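Side-chain contacts in Exo-beta-1,3-glucanase (Streptomyces sp. SirexAA-E, PDB 4PEY), which hydrolyses laminarin and laminarioligosaccharides as an exo-beta-1,3-glucanase of glycoside hydrolase family 55, producing glucose and laminaribiose: residues V38-V41 and F42-E46; G102-T105 and Q106-W109; L225-G229 and D230-V234; E408-W412 and E413-A417; P464-A467 and A468-N471. The protein carries 1 engineered substitution. One frame throughout, in Å; residues are numbered along the deposited sequence. Where two conformers were deposited one is given.

How the interactions relate
All five contacts are made within single continuous runs of chain, and they illustrate how local geometry serves different ends in one beta-helical enzyme. Interaction 2 alone meets sugar in the active-site pocket, where the inferred proton donor has been replaced by the engineered Ala458. Interaction 1 does not touch interaction 2, their nearest atoms being about 6 Å apart, and Phe42 comes within about 6 Å of another bound glucose. Interactions 4 and 5 are joined through Trp412, whose CD1 packs 3.6 Å from Pro464 CD and whose CH2 reaches Ile469 CG2; the Asn415 side chain is about 3 Å from that of the substrate-binding Arg403. Interaction 3 is remote, its centre about 54 Å from that of interaction 5.

Interaction 1 of 5, residues V38-V41 and F42-E46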
loop_
_atom_site.group_PDB
_atom_site.type_symbol
_atom_site.label_atom_id
_atom_site.label_comp_id
_atom_site.label_asym_id
_atom_site.label_seq_id
_atom_site.Cartn_x
_atom_site.Cartn_y
_atom_site.Cartn_z
ATOM N N VAL A 38 22.025 -0.891 -13.047
ATOM C CA VAL A 38 20.949 -0.311 -12.253
ATOM C C VAL A 38 20.706 1.154 -12.655
ATOM O O VAL A 38 19.569 1.623 -12.663
ATOM C CB VAL A 38 21.258 -0.442 -10.744
ATOM C CG1 VAL A 38 20.267 0.335 -9.904
ATOM C CG2 VAL A 38 21.253 -1.910 -10.349
ATOM N N ASP A 39 21.771 1.860 -13.028
ATOM C CA ASP A 39 21.635 3.231 -13.521
ATOM C C ASP A 39 20.893 3.274 -14.857
ATOM O O ASP A 39 20.128 4.205 -15.118
ATOM C CB ASP A 39 23.006 3.901 -13.678
ATOM C CG ASP A 39 23.570 4.408 -12.365
ATOM O OD1 ASP A 39 22.797 4.557 -11.393
ATOM O OD2 ASP A 39 24.794 4.673 -12.317
ATOM N N GLU A 40 21.123 2.278 -15.707
ATOM C CA GLU A 40 20.431 2.223 -16.990
ATOM C C GLU A 40 18.922 2.105 -16.778
ATOM O O GLU A 40 18.136 2.794 -17.435
ATOM C CB GLU A 40 20.943 1.059 -17.844
ATOM C CG GLU A 40 20.209 0.927 -19.166
ATOM C CD GLU A 40 20.778 -0.157 -20.062
ATOM O OE1 GLU A 40 21.419 -1.099 -19.539
ATOM O OE2 GLU A 40 20.580 -0.064 -21.293
ATOM N N VAL A 41 18.525 1.232 -15.856
ATOM C CA VAL A 41 17.115 1.075 -15.520
ATOM C C VAL A 41 16.561 2.385 -14.958
ATOM O O VAL A 41 15.488 2.832 -15.358
ATOM C CB VAL A 41 16.898 -0.075 -14.500
ATOM C CG1 VAL A 41 15.443 -0.137 -14.048
ATOM C CG2 VAL A 41 17.322 -1.413 -15.109
ATOM N N PHE A 42 17.302 3.009 -14.045
ATOM C CA PHE A 42 16.838 4.259 -13.446
ATOM C C PHE A 42 16.641 5.364 -14.483
ATOM O O PHE A 42 15.639 6.081 -14.431
ATOM C CB PHE A 42 17.801 4.755 -12.362
ATOM C CG PHE A 42 17.362 6.048 -11.724
ATOM C CD1 PHE A 42 16.176 6.107 -11.007
ATOM C CD2 PHE A 42 18.113 7.208 -11.870
ATOM C CE1 PHE A 42 15.757 7.292 -10.419
ATOM C CE2 PHE A 42 17.700 8.396 -11.283
ATOM C CZ PHE A 42 16.519 8.441 -10.562
ATOM N N ARG A 43 17.580 5.509 -15.419
ATOM C CA ARG A 43 17.452 6.551 -16.443
ATOM C C ARG A 43 16.150 6.387 -17.224
ATOM O O ARG A 43 15.470 7.369 -17.523
ATOM C CB ARG A 43 18.646 6.538 -17.407
ATOM C CG ARG A 43 19.942 7.090 -16.812
ATOM C CD ARG A 43 20.982 7.419 -17.892
ATOM N NE ARG A 43 21.332 6.261 -18.714
ATOM C CZ ARG A 43 22.275 5.373 -18.404
ATOM N NH1 ARG A 43 22.522 4.355 -19.218
ATOM N NH2 ARG A 43 22.972 5.502 -17.281
ATOM N N LYS A 44 15.796 5.140 -17.528
ATOM C CA LYS A 44 14.561 4.858 -18.250
ATOM C C LYS A 44 13.314 5.051 -17.389
ATOM O O LYS A 44 12.266 5.440 -17.905
ATOM C CB LYS A 44 14.580 3.430 -18.807
ATOM C CG LYS A 44 15.548 3.238 -19.958
ATOM C CD LYS A 44 15.492 1.819 -20.505
ATOM C CE LYS A 44 15.932 0.793 -19.470
ATOM N NZ LYS A 44 16.053 -0.575 -20.063
ATOM N N GLN A 45 13.424 4.792 -16.083
ATOM C CA GLN A 45 12.242 4.747 -15.214
ATOM C C GLN A 45 12.037 5.980 -14.339
ATOM O O GLN A 45 10.961 6.155 -13.766
ATOM C CB GLN A 45 12.297 3.512 -14.308
ATOM C CG GLN A 45 12.128 2.205 -15.067
ATOM C CD GLN A 45 10.900 2.231 -15.960
ATOM O OE1 GLN A 45 10.997 2.373 -17.182
ATOM N NE2 GLN A 45 9.735 2.122 -15.351
ATOM N N GLU A 46 13.062 6.826 -14.247
ATOM C CA GLU A 46 13.037 7.990 -13.360
ATOM C C GLU A 46 11.760 8.835 -13.466
ATOM O O GLU A 46 11.125 9.139 -12.452
ATOM C CB GLU A 46 14.255 8.880 -13.636
ATOM C CG GLU A 46 14.303 10.132 -12.779
ATOM C CD GLU A 46 15.552 10.951 -13.022
ATOM O OE1 GLU A 46 16.195 10.777 -14.077
ATOM O OE2 GLU A 46 15.894 11.778 -12.159
#
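Arg43 is brought back onto the preceding helical turn by its first torsion, which sets CG beside the backbone N, and by a bend at chi3 (-58°). One face of the guanidinium is thereby laid over Asp39 O and Glu40 CA, each 3.7 Å above its plane and offset toward the rim. Arg43 NH1 also lies 3.9 Å from Glu40 CB. The two acidic groups nearby stay beyond bonding distance, Glu40 OE2 lying 5.3 Å from Arg43 NH1, so any attraction would act through space. Lys44 repeats the bend (chi3 -64°) and brings CE to 3.6 Å from Glu40 O, while its NZ bonds to Tyr55 OH. These residues belong to helix 34-45, one of the few helices in a protein dominated by parallel beta-helical coils; it connects strand 24-27 to strand 55-59. Its inner side packs on those strands, Val38 against Phe27 and Leu57, Val41 against Leu25 and Tyr55. Next to this apolar side, Gln45 CG, set beside the backbone N, approaches Val41 CG1 at 4.2 Å; the chain then bends at chi2 and its amide bonds beyond the helix, NE2 to Phe73 O and OE1 to Asn48 ND2. Backbone bonds join the two turns, among them Arg43 N to Asp39 O at 2.9 Å; that from Lys44 N to Glu40 O is weak. One face of the Phe42 ring carries Glu46 CB.

Interaction 2 of 5, residues G102-T105 and Q106-W109; sequences GNAT and QNFW. With BGC (beta-D-glucopyranose), chain B.
The Phe108 ring carries Gln106 CA over one face, 3.5 Å above its plane, receives BGC O4 at its edge, 3.5 Å from CZ, and meets Thr105 O obliquely, 3.1 Å from the same CZ. The loop 102-109 thus forms part of the wall of the sugar pocket, and it is shaped by an Asx turn at Asn103. There OD1 takes two donors: Thr105 N in the carbonyl plane at 2.9 Å, and Thr105 OG1, tilted from that plane, at 2.6 Å. With chi1 at 62°, the Thr105 hydroxyl sits between its own N and carbonyl carbon, turned back toward Asn103. Gln106 extends to the glucose, NE2 lying 3.7 Å from BGC C6, and Gln49 holds its OE1. Asn107, centre of an inverse gamma turn, donates its N to Ala104 O from well above the carbonyl plane, and its ND2 bonds to Ala127 O. A water ties the turns together, donating to Asn103 O and Asn107 OD1 and accepting from Gln106 N at 2.8 Å.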
loop_
_atom_site.group_PDB
_atom_site.type_symbol
_atom_site.label_atom_id
_atom_site.label_comp_id
_atom_site.label_asym_id
_atom_site.label_seq_id
_atom_site.Cartn_x
_atom_site.Cartn_y
_atom_site.Cartn_z
ATOM N N GLY A 102 12.191 18.469 -6.710
ATOM C CA GLY A 102 12.193 18.432 -5.259
ATOM C C GLY A 102 10.859 18.094 -4.627
ATOM O O GLY A 102 10.768 17.940 -3.405
ATOM N N ASN A 103 9.823 17.974 -5.454
ATOM C CA ASN A 103 8.481 17.607 -5.005
ATOM C C ASN A 103 8.369 16.083 -5.060
ATOM O O ASN A 103 8.437 15.511 -6.139
ATOM C CB ASN A 103 7.434 18.287 -5.901
ATOM C CG ASN A 103 5.993 18.003 -5.482
ATOM O OD1 ASN A 103 5.692 16.986 -4.862
ATOM N ND2 ASN A 103 5.087 18.906 -5.857
ATOM N N ALA A 104 8.216 15.433 -3.908
ATOM C CA ALA A 104 8.188 13.964 -3.845
ATOM C C ALA A 104 6.778 13.357 -3.898
ATOM O O ALA A 104 6.629 12.136 -3.753
ATOM C CB ALA A 104 8.901 13.478 -2.576
ATOM N N THR A 105 5.754 14.180 -4.129
ATOM C CA THR A 105 4.374 13.700 -4.041
ATOM C C THR A 105 3.887 12.885 -5.242
ATOM O O THR A 105 2.718 12.488 -5.276
ATOM C CB THR A 105 3.358 14.860 -3.830
ATOM O OG1 THR A 105 3.394 15.764 -4.945
ATOM C CG2 THR A 105 3.646 15.603 -2.533
ATOM N N GLN A 106 4.755 12.626 -6.218
ATOM C CA GLN A 106 4.393 11.673 -7.270
ATOM C C GLN A 106 5.384 10.501 -7.333
ATOM O O GLN A 106 5.452 9.787 -8.335
ATOM C CB GLN A 106 4.265 12.388 -8.631
ATOM C CG GLN A 106 3.117 13.407 -8.583
ATOM C CD GLN A 106 2.806 14.121 -9.884
ATOM O OE1 GLN A 106 3.256 13.731 -10.965
ATOM N NE2 GLN A 106 2.004 15.176 -9.780
ATOM N N ASN A 107 6.118 10.281 -6.243
ATOM C CA ASN A 107 7.071 9.169 -6.186
ATOM C C ASN A 107 6.360 7.873 -5.772
ATOM O O ASN A 107 6.446 7.435 -4.611
ATOM C CB ASN A 107 8.232 9.494 -5.235
ATOM C CG ASN A 107 9.271 10.420 -5.874
ATOM O OD1 ASN A 107 9.168 10.755 -7.057
ATOM N ND2 ASN A 107 10.277 10.837 -5.094
ATOM N N PHE A 108 5.670 7.279 -6.748
ATOM C CA PHE A 108 4.789 6.124 -6.560
ATOM C C PHE A 108 5.373 4.823 -7.100
ATOM O O PHE A 108 6.330 4.840 -7.871
ATOM C CB PHE A 108 3.453 6.312 -7.295
ATOM C CG PHE A 108 2.743 7.616 -7.030
ATOM C CD1 PHE A 108 2.581 8.107 -5.741
ATOM C CD2 PHE A 108 2.193 8.330 -8.092
ATOM C CE1 PHE A 108 1.894 9.301 -5.521
ATOM C CE2 PHE A 108 1.495 9.513 -7.883
ATOM C CZ PHE A 108 1.346 10.001 -6.594
ATOM N N TRP A 109 4.727 3.713 -6.731
ATOM C CA TRP A 109 4.839 2.411 -7.407
ATOM C C TRP A 109 6.278 1.908 -7.501
ATOM O O TRP A 109 6.822 1.726 -8.591
ATOM C CB TRP A 109 4.197 2.459 -8.819
ATOM C CG TRP A 109 2.728 2.858 -8.802
ATOM C CD1 TRP A 109 1.721 2.268 -8.085
ATOM C CD2 TRP A 109 2.119 3.941 -9.525
ATOM N NE1 TRP A 109 0.528 2.919 -8.313
ATOM C CE2 TRP A 109 0.747 3.951 -9.193
ATOM C CE3 TRP A 109 2.598 4.902 -10.426
ATOM C CZ2 TRP A 109 -0.143 4.894 -9.709
ATOM C CZ3 TRP A 109 1.716 5.840 -10.935
ATOM C CH2 TRP A 109 0.357 5.830 -10.578
HETATM C C2 BGC B . -2.057 13.220 -3.286
HETATM C C3 BGC B . -1.832 12.235 -4.429
HETATM C C4 BGC B . -1.641 12.996 -5.731
HETATM C C5 BGC B . -0.495 13.983 -5.582
HETATM C C6 BGC B . -0.253 14.735 -6.882
HETATM C C1 BGC B . -1.028 14.353 -3.292
HETATM O O2 BGC B . -2.018 12.519 -2.051
HETATM O O3 BGC B . -2.952 11.383 -4.552
HETATM O O4 BGC B . -1.395 12.106 -6.795
HETATM O O5 BGC B . -0.848 14.909 -4.581
HETATM O O6 BGC B . -1.320 15.628 -7.110
HETATM O O HOH W 1 7.410 13.185 -7.065
#

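Interaction 3 of 5, residues L225-G229 and D230-V234; sequences LYLDG and DDYKV
Leu227 lays CD2 over one face of the Tyr232 ring, 3.9 Å from the centroid and 15° off the normal, a CH-pi contact across a two-stranded beta hairpin whose tip is a type II' turn from Asp228 to Asp231. Gly229 takes the second position of that turn with positive phi, as this turn type requires. Leu225 continues the same side of the hairpin: its CG approaches Tyr232 CD1 at 4.0 Å, and its CD1 meets Val234 CG2. On the other side lie Tyr226 and Lys233, a hydrogen-bonded pair joined by two nearly straight backbone bonds. A chi1 of 80° sets Tyr226 CG between its backbone N and carbonyl carbon and sends the ring across to the neighbouring strand, CE1 lying 3.7 Å from Lys233 CB; its OH bonds to Ser257. Lys233 remains extended beyond CG and runs on toward the turn, its CD and CE passing Asp228 CB. At the end of that chain a salt bridge closes, Lys233 NZ reaching the anti lone pair of Asp228 OD2 at 2.7 Å.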
loop_
_atom_site.group_PDB
_atom_site.type_symbol
_atom_site.label_atom_id
_atom_site.label_comp_id
_atom_site.label_asym_id
_atom_site.label_seq_id
_atom_site.Cartn_x
_atom_site.Cartn_y
_atom_site.Cartn_z
ATOM N N LEU A 225 10.332 -13.877 -2.586
ATOM C CA LEU A 225 11.230 -14.759 -3.307
ATOM C C LEU A 225 12.611 -14.774 -2.659
ATOM O O LEU A 225 13.135 -13.726 -2.278
ATOM C CB LEU A 225 11.342 -14.305 -4.766
ATOM C CG LEU A 225 12.116 -15.203 -5.730
ATOM C CD1 LEU A 225 11.335 -16.504 -5.988
ATOM C CD2 LEU A 225 12.403 -14.461 -7.043
ATOM N N TYR A 226 13.214 -15.951 -2.533
ATOM C CA TYR A 226 14.594 -16.004 -2.065
ATOM C C TYR A 226 15.295 -17.226 -2.621
ATOM O O TYR A 226 14.677 -18.063 -3.290
ATOM C CB TYR A 226 14.659 -15.987 -0.528
ATOM C CG TYR A 226 14.388 -17.318 0.151
ATOM C CD1 TYR A 226 13.097 -17.840 0.230
ATOM C CD2 TYR A 226 15.420 -18.035 0.746
ATOM C CE1 TYR A 226 12.854 -19.048 0.866
ATOM C CE2 TYR A 226 15.185 -19.239 1.383
ATOM C CZ TYR A 226 13.900 -19.744 1.439
ATOM O OH TYR A 226 13.660 -20.946 2.071
ATOM N N LEU A 227 16.595 -17.300 -2.371
ATOM C CA LEU A 227 17.409 -18.440 -2.773
ATOM C C LEU A 227 17.772 -19.305 -1.582
ATOM O O LEU A 227 18.375 -18.829 -0.626
ATOM C CB LEU A 227 18.683 -17.963 -3.466
ATOM C CG LEU A 227 18.546 -17.616 -4.943
ATOM C CD1 LEU A 227 19.789 -16.882 -5.425
ATOM C CD2 LEU A 227 18.312 -18.889 -5.751
ATOM N N ASP A 228 17.388 -20.573 -1.648
ATOM C CA ASP A 228 17.830 -21.573 -0.686
ATOM C C ASP A 228 18.938 -22.365 -1.365
ATOM O O ASP A 228 18.669 -23.268 -2.155
ATOM C CB ASP A 228 16.664 -22.467 -0.260
ATOM C CG ASP A 228 17.015 -23.397 0.881
ATOM O OD1 ASP A 228 18.050 -23.179 1.548
ATOM O OD2 ASP A 228 16.241 -24.349 1.116
ATOM N N GLY A 229 20.183 -21.995 -1.084
ATOM C CA GLY A 229 21.304 -22.484 -1.862
ATOM C C GLY A 229 21.190 -21.946 -3.279
ATOM O O GLY A 229 21.229 -20.733 -3.498
ATOM N N ASP A 230 21.022 -22.849 -4.239
ATOM C CA ASP A 230 20.877 -22.462 -5.638
ATOM C C ASP A 230 19.432 -22.561 -6.130
ATOM O O ASP A 230 19.158 -22.330 -7.306
ATOM C CB ASP A 230 21.774 -23.329 -6.522
ATOM C CG ASP A 230 23.240 -22.978 -6.393
ATOM O OD1 ASP A 230 23.609 -22.269 -5.429
ATOM O OD2 ASP A 230 24.026 -23.418 -7.254
ATOM N N ASP A 231 18.513 -22.910 -5.236
ATOM C CA ASP A 231 17.115 -23.106 -5.619
ATOM C C ASP A 231 16.217 -21.930 -5.244
ATOM O O ASP A 231 16.201 -21.510 -4.090
ATOM C CB ASP A 231 16.563 -24.370 -4.964
ATOM C CG ASP A 231 17.306 -25.614 -5.383
ATOM O OD1 ASP A 231 17.673 -25.710 -6.573
ATOM O OD2 ASP A 231 17.528 -26.492 -4.522
ATOM N N TYR A 232 15.456 -21.412 -6.207
ATOM C CA TYR A 232 14.467 -20.376 -5.900
ATOM C C TYR A 232 13.314 -20.968 -5.100
ATOM O O TYR A 232 12.795 -22.037 -5.436
ATOM C CB TYR A 232 13.918 -19.717 -7.171
ATOM C CG TYR A 232 14.842 -18.709 -7.808
ATOM C CD1 TYR A 232 15.097 -17.483 -7.200
ATOM C CD2 TYR A 232 15.446 -18.973 -9.029
ATOM C CE1 TYR A 232 15.943 -16.558 -7.786
ATOM C CE2 TYR A 232 16.293 -18.057 -9.617
ATOM C CZ TYR A 232 16.536 -16.853 -8.995
ATOM O OH TYR A 232 17.376 -15.942 -9.591
ATOM N N LYS A 233 12.928 -20.268 -4.033
ATOM C CA LYS A 233 11.758 -20.611 -3.236
ATOM C C LYS A 233 11.033 -19.333 -2.854
ATOM O O LYS A 233 11.588 -18.240 -2.960
ATOM C CB LYS A 233 12.151 -21.382 -1.975
ATOM C CG LYS A 233 12.949 -22.641 -2.249
ATOM C CD LYS A 233 13.113 -23.499 -1.017
ATOM C CE LYS A 233 13.895 -24.766 -1.348
ATOM N NZ LYS A 233 14.165 -25.604 -0.145
ATOM N N VAL A 234 9.793 -19.472 -2.398
ATOM C CA VAL A 234 9.088 -18.344 -1.819
ATOM C C VAL A 234 8.874 -18.621 -0.338
ATOM O O VAL A 234 8.337 -19.671 0.039
ATOM C CB VAL A 234 7.748 -18.080 -2.525
ATOM C CG1 VAL A 234 6.938 -17.033 -1.752
ATOM C CG2 VAL A 234 7.993 -17.636 -3.963
#

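Interaction 4 of 5, residues E408-W412 and E413-A417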
loop_
_atom_site.group_PDB
_atom_site.type_symbol
_atom_site.label_atom_id
_atom_site.label_comp_id
_atom_site.label_asym_id
_atom_site.label_seq_id
_atom_site.Cartn_x
_atom_site.Cartn_y
_atom_site.Cartn_z
ATOM N N GLU A 408 -3.217 11.199 -17.890
ATOM C CA GLU A 408 -4.102 11.121 -19.048
ATOM C C GLU A 408 -5.376 10.367 -18.710
ATOM O O GLU A 408 -5.348 9.393 -17.956
ATOM C CB GLU A 408 -3.393 10.434 -20.219
ATOM C CG GLU A 408 -2.220 11.214 -20.785
ATOM C CD GLU A 408 -2.656 12.305 -21.747
ATOM O OE1 GLU A 408 -3.840 12.306 -22.151
ATOM O OE2 GLU A 408 -1.814 13.159 -22.102
ATOM N N GLY A 409 -6.495 10.817 -19.269
ATOM C CA GLY A 409 -7.762 10.133 -19.070
ATOM C C GLY A 409 -8.366 10.418 -17.709
ATOM O O GLY A 409 -8.985 9.545 -17.107
ATOM N N VAL A 410 -8.190 11.649 -17.237
ATOM C CA VAL A 410 -8.685 12.073 -15.929
ATOM C C VAL A 410 -9.779 13.130 -16.078
ATOM O O VAL A 410 -9.660 14.054 -16.884
ATOM C CB VAL A 410 -7.528 12.636 -15.055
ATOM C CG1 VAL A 410 -8.047 13.204 -13.737
ATOM C CG2 VAL A 410 -6.477 11.553 -14.800
ATOM N N GLY A 411 -10.851 12.982 -15.308
ATOM C CA GLY A 411 -11.938 13.943 -15.316
ATOM C C GLY A 411 -13.086 13.446 -14.465
ATOM O O GLY A 411 -13.231 12.241 -14.266
ATOM N N TRP A 412 -13.915 14.372 -13.986
ATOM C CA TRP A 412 -15.014 14.045 -13.085
ATOM C C TRP A 412 -15.881 12.908 -13.640
ATOM O O TRP A 412 -16.363 12.053 -12.896
ATOM C CB TRP A 412 -15.861 15.293 -12.820
ATOM C CG TRP A 412 -16.949 15.089 -11.803
ATOM C CD1 TRP A 412 -18.295 15.163 -12.019
ATOM C CD2 TRP A 412 -16.784 14.777 -10.413
ATOM N NE1 TRP A 412 -18.977 14.920 -10.859
ATOM C CE2 TRP A 412 -18.079 14.671 -9.856
ATOM C CE3 TRP A 412 -15.672 14.577 -9.588
ATOM C CZ2 TRP A 412 -18.293 14.374 -8.507
ATOM C CZ3 TRP A 412 -15.887 14.284 -8.242
ATOM C CH2 TRP A 412 -17.188 14.188 -7.717
ATOM N N GLU A 413 -16.064 12.892 -14.953
ATOM C CA GLU A 413 -16.752 11.764 -15.559
ATOM C C GLU A 413 -15.782 10.840 -16.302
ATOM O O GLU A 413 -15.972 9.631 -16.290
ATOM C CB GLU A 413 -17.875 12.248 -16.483
ATOM C CG GLU A 413 -19.133 12.695 -15.717
ATOM C CD GLU A 413 -19.577 11.685 -14.648
ATOM O OE1 GLU A 413 -20.105 10.604 -15.006
ATOM O OE2 GLU A 413 -19.396 11.973 -13.439
ATOM N N THR A 414 -14.720 11.387 -16.886
ATOM C CA THR A 414 -13.775 10.588 -17.678
ATOM C C THR A 414 -13.156 9.415 -16.909
ATOM O O THR A 414 -13.076 8.300 -17.445
ATOM C CB THR A 414 -12.658 11.481 -18.248
ATOM O OG1 THR A 414 -13.254 12.513 -19.046
ATOM C CG2 THR A 414 -11.690 10.674 -19.116
ATOM N N ASN A 415 -12.738 9.637 -15.664
ATOM C CA ASN A 415 -12.316 8.501 -14.845
ATOM C C ASN A 415 -13.126 8.404 -13.551
ATOM O O ASN A 415 -12.587 8.173 -12.466
ATOM C CB ASN A 415 -10.792 8.525 -14.556
ATOM C CG ASN A 415 -10.356 9.602 -13.561
ATOM O OD1 ASN A 415 -10.900 10.701 -13.527
ATOM N ND2 ASN A 415 -9.321 9.285 -12.770
ATOM N N ARG A 416 -14.440 8.540 -13.683
ATOM C CA ARG A 416 -15.344 8.373 -12.557
ATOM C C ARG A 416 -15.108 7.048 -11.837
ATOM O O ARG A 416 -14.995 5.995 -12.482
ATOM C CB ARG A 416 -16.793 8.447 -13.030
ATOM C CG ARG A 416 -17.795 8.171 -11.933
ATOM C CD ARG A 416 -19.214 8.246 -12.450
ATOM N NE ARG A 416 -20.166 7.932 -11.398
ATOM C CZ ARG A 416 -21.480 7.877 -11.579
ATOM N NH1 ARG A 416 -22.280 7.580 -10.561
ATOM N NH2 ARG A 416 -21.991 8.116 -12.781
ATOM N N ALA A 417 -15.032 7.107 -10.514
ATOM C CA ALA A 417 -14.926 5.918 -9.676
ATOM C C ALA A 417 -15.590 6.266 -8.347
ATOM O O ALA A 417 -15.018 7.002 -7.540
ATOM C CB ALA A 417 -13.461 5.490 -9.488
#
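Asn415 begins its contact at CB, which rests 3.3 Å from Gly409 O; CG then passes 3.8 Å from Val410 CA, and the amide lies alongside the Val410 side chain, pointing the same way. A chi1 of 72° puts CG between the backbone N and the carbonyl carbon, which turns OD1 back to Gly411 N. At the tip the two branches part in role. Asn415 OD1 accepts from Gly411 N at 2.9 Å in an almost straight bond (176°), although the donor stands well out of the carbonyl plane, and ND2 donates to Ile375 O and Ala404 O. Both ends of the amide are therefore engaged, which fixes its rotation. The backbone of the same residue returns the bond, Asn415 N to Gly411 O at 3.0 Å, closing a five-residue alpha turn from Gly411 to Asn415 in the loop between strands 399-403 and 419-423 of the C-terminal beta-helix. This turn backs the substrate-binding Arg403, whose NE bonds to Asn415 O and whose NH2 reaches Gly411 O more weakly, consistent with a second-shell role in placing that arginine. Thr414 points into the turn, and its CG2 covers Gly409 O at 3.6 Å. That carbonyl oxygen is buried with no polar partner in the model.

Interaction 5 of 5, residues P464-A467 and A468-N471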
loop_
_atom_site.group_PDB
_atom_site.type_symbol
_atom_site.label_atom_id
_atom_site.label_comp_id
_atom_site.label_asym_id
_atom_site.label_seq_id
_atom_site.Cartn_x
_atom_site.Cartn_y
_atom_site.Cartn_z
ATOM N N PRO A 464 -17.132 19.442 -9.632
ATOM C CA PRO A 464 -17.359 20.723 -10.315
ATOM C C PRO A 464 -18.116 21.748 -9.473
ATOM O O PRO A 464 -17.947 22.957 -9.671
ATOM C CB PRO A 464 -18.176 20.322 -11.552
ATOM C CG PRO A 464 -18.811 19.027 -11.205
ATOM C CD PRO A 464 -17.837 18.323 -10.286
ATOM N N ASP A 465 -18.949 21.267 -8.555
ATOM C CA ASP A 465 -19.745 22.151 -7.719
ATOM C C ASP A 465 -20.287 21.375 -6.526
ATOM O O ASP A 465 -20.095 20.157 -6.423
ATOM C CB ASP A 465 -20.885 22.808 -8.522
ATOM C CG ASP A 465 -21.756 21.800 -9.268
ATOM O OD1 ASP A 465 -22.199 22.130 -10.392
ATOM O OD2 ASP A 465 -22.018 20.697 -8.749
ATOM N N GLN A 466 -20.939 22.090 -5.614
ATOM C CA GLN A 466 -21.472 21.485 -4.404
ATOM C C GLN A 466 -22.495 20.386 -4.708
ATOM O O GLN A 466 -22.481 19.323 -4.082
ATOM C CB GLN A 466 -22.102 22.558 -3.519
ATOM C CG GLN A 466 -22.348 22.095 -2.098
ATOM C CD GLN A 466 -21.045 21.841 -1.361
ATOM O OE1 GLN A 466 -20.198 22.733 -1.270
ATOM N NE2 GLN A 466 -20.863 20.610 -0.852
ATOM N N ALA A 467 -23.368 20.642 -5.679
ATOM C CA ALA A 467 -24.415 19.690 -6.044
ATOM C C ALA A 467 -23.854 18.334 -6.464
ATOM O O ALA A 467 -24.493 17.298 -6.253
ATOM C CB ALA A 467 -25.269 20.259 -7.159
ATOM N N ALA A 468 -22.665 18.348 -7.059
ATOM C CA ALA A 468 -22.060 17.136 -7.605
ATOM C C ALA A 468 -21.697 16.129 -6.523
ATOM O O ALA A 468 -21.540 14.944 -6.807
ATOM C CB ALA A 468 -20.826 17.488 -8.425
ATOM N N ILE A 469 -21.550 16.596 -5.285
ATOM C CA ILE A 469 -21.210 15.687 -4.195
ATOM C C ILE A 469 -22.268 15.706 -3.090
ATOM O O ILE A 469 -22.008 15.290 -1.966
ATOM C CB ILE A 469 -19.811 16.002 -3.595
ATOM C CG1 ILE A 469 -19.728 17.441 -3.062
ATOM C CG2 ILE A 469 -18.719 15.709 -4.626
ATOM C CD1 ILE A 469 -18.414 17.757 -2.350
ATOM N N GLN A 470 -23.470 16.176 -3.409
ATOM C CA GLN A 470 -24.542 16.164 -2.417
ATOM C C GLN A 470 -24.912 14.720 -2.078
ATOM O O GLN A 470 -25.070 13.880 -2.964
ATOM C CB GLN A 470 -25.765 16.936 -2.911
ATOM C CG GLN A 470 -26.827 17.162 -1.832
ATOM C CD GLN A 470 -26.403 18.176 -0.766
ATOM O OE1 GLN A 470 -25.615 19.092 -1.029
ATOM N NE2 GLN A 470 -26.937 18.020 0.440
ATOM N N ASN A 471 -25.032 14.451 -0.782
ATOM C CA ASN A 471 -25.216 13.110 -0.247
ATOM C C ASN A 471 -26.434 13.106 0.671
ATOM O O ASN A 471 -26.300 13.132 1.890
ATOM C CB ASN A 471 -23.943 12.688 0.498
ATOM C CG ASN A 471 -24.078 11.359 1.228
ATOM O OD1 ASN A 471 -24.937 10.533 0.915
ATOM N ND2 ASN A 471 -23.211 11.151 2.218
HETATM O O HOH W 2 -22.903 18.753 -1.470
HETATM O O HOH W 3 -25.087 14.307 -5.970
#
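A short 3-10 turn leads the loop after strand 450-458 into strand 470-471, and Asp465 with Ala468 secures its start. Asp465 OD2 meets Ala468 N at 3.0 Å, nearly along the C-O axis, while Asp465 O receives the same N-H from above its carbonyl plane at 3.2 Å, so one donor is shared by two acceptors. With chi1 at 53°, Asp465 CG lies between its own N and carbonyl carbon, from where OD2 reaches the Ala468 N-H. Ala468 CB packs against both Asp465 and Pro464, 3.4 Å from Asp465 OD2 and 3.6 Å from Pro464 CD. The bonds from Ile469 N to Gln466 O and from Gln470 N to Ala467 O continue the three-residue spacing of a 3-10 turn. Gln466 bends at chi2 and brings NE2 within 4.0 Å of Ile469 CG1, with its OE1 bound to Arg507 N. A water spans the turn, donating to Gln466 O and Gln470 OE1 and accepting from Gln466 NE2 at 2.8 Å; Gln470 NE2 bonds onward to Gly472 O.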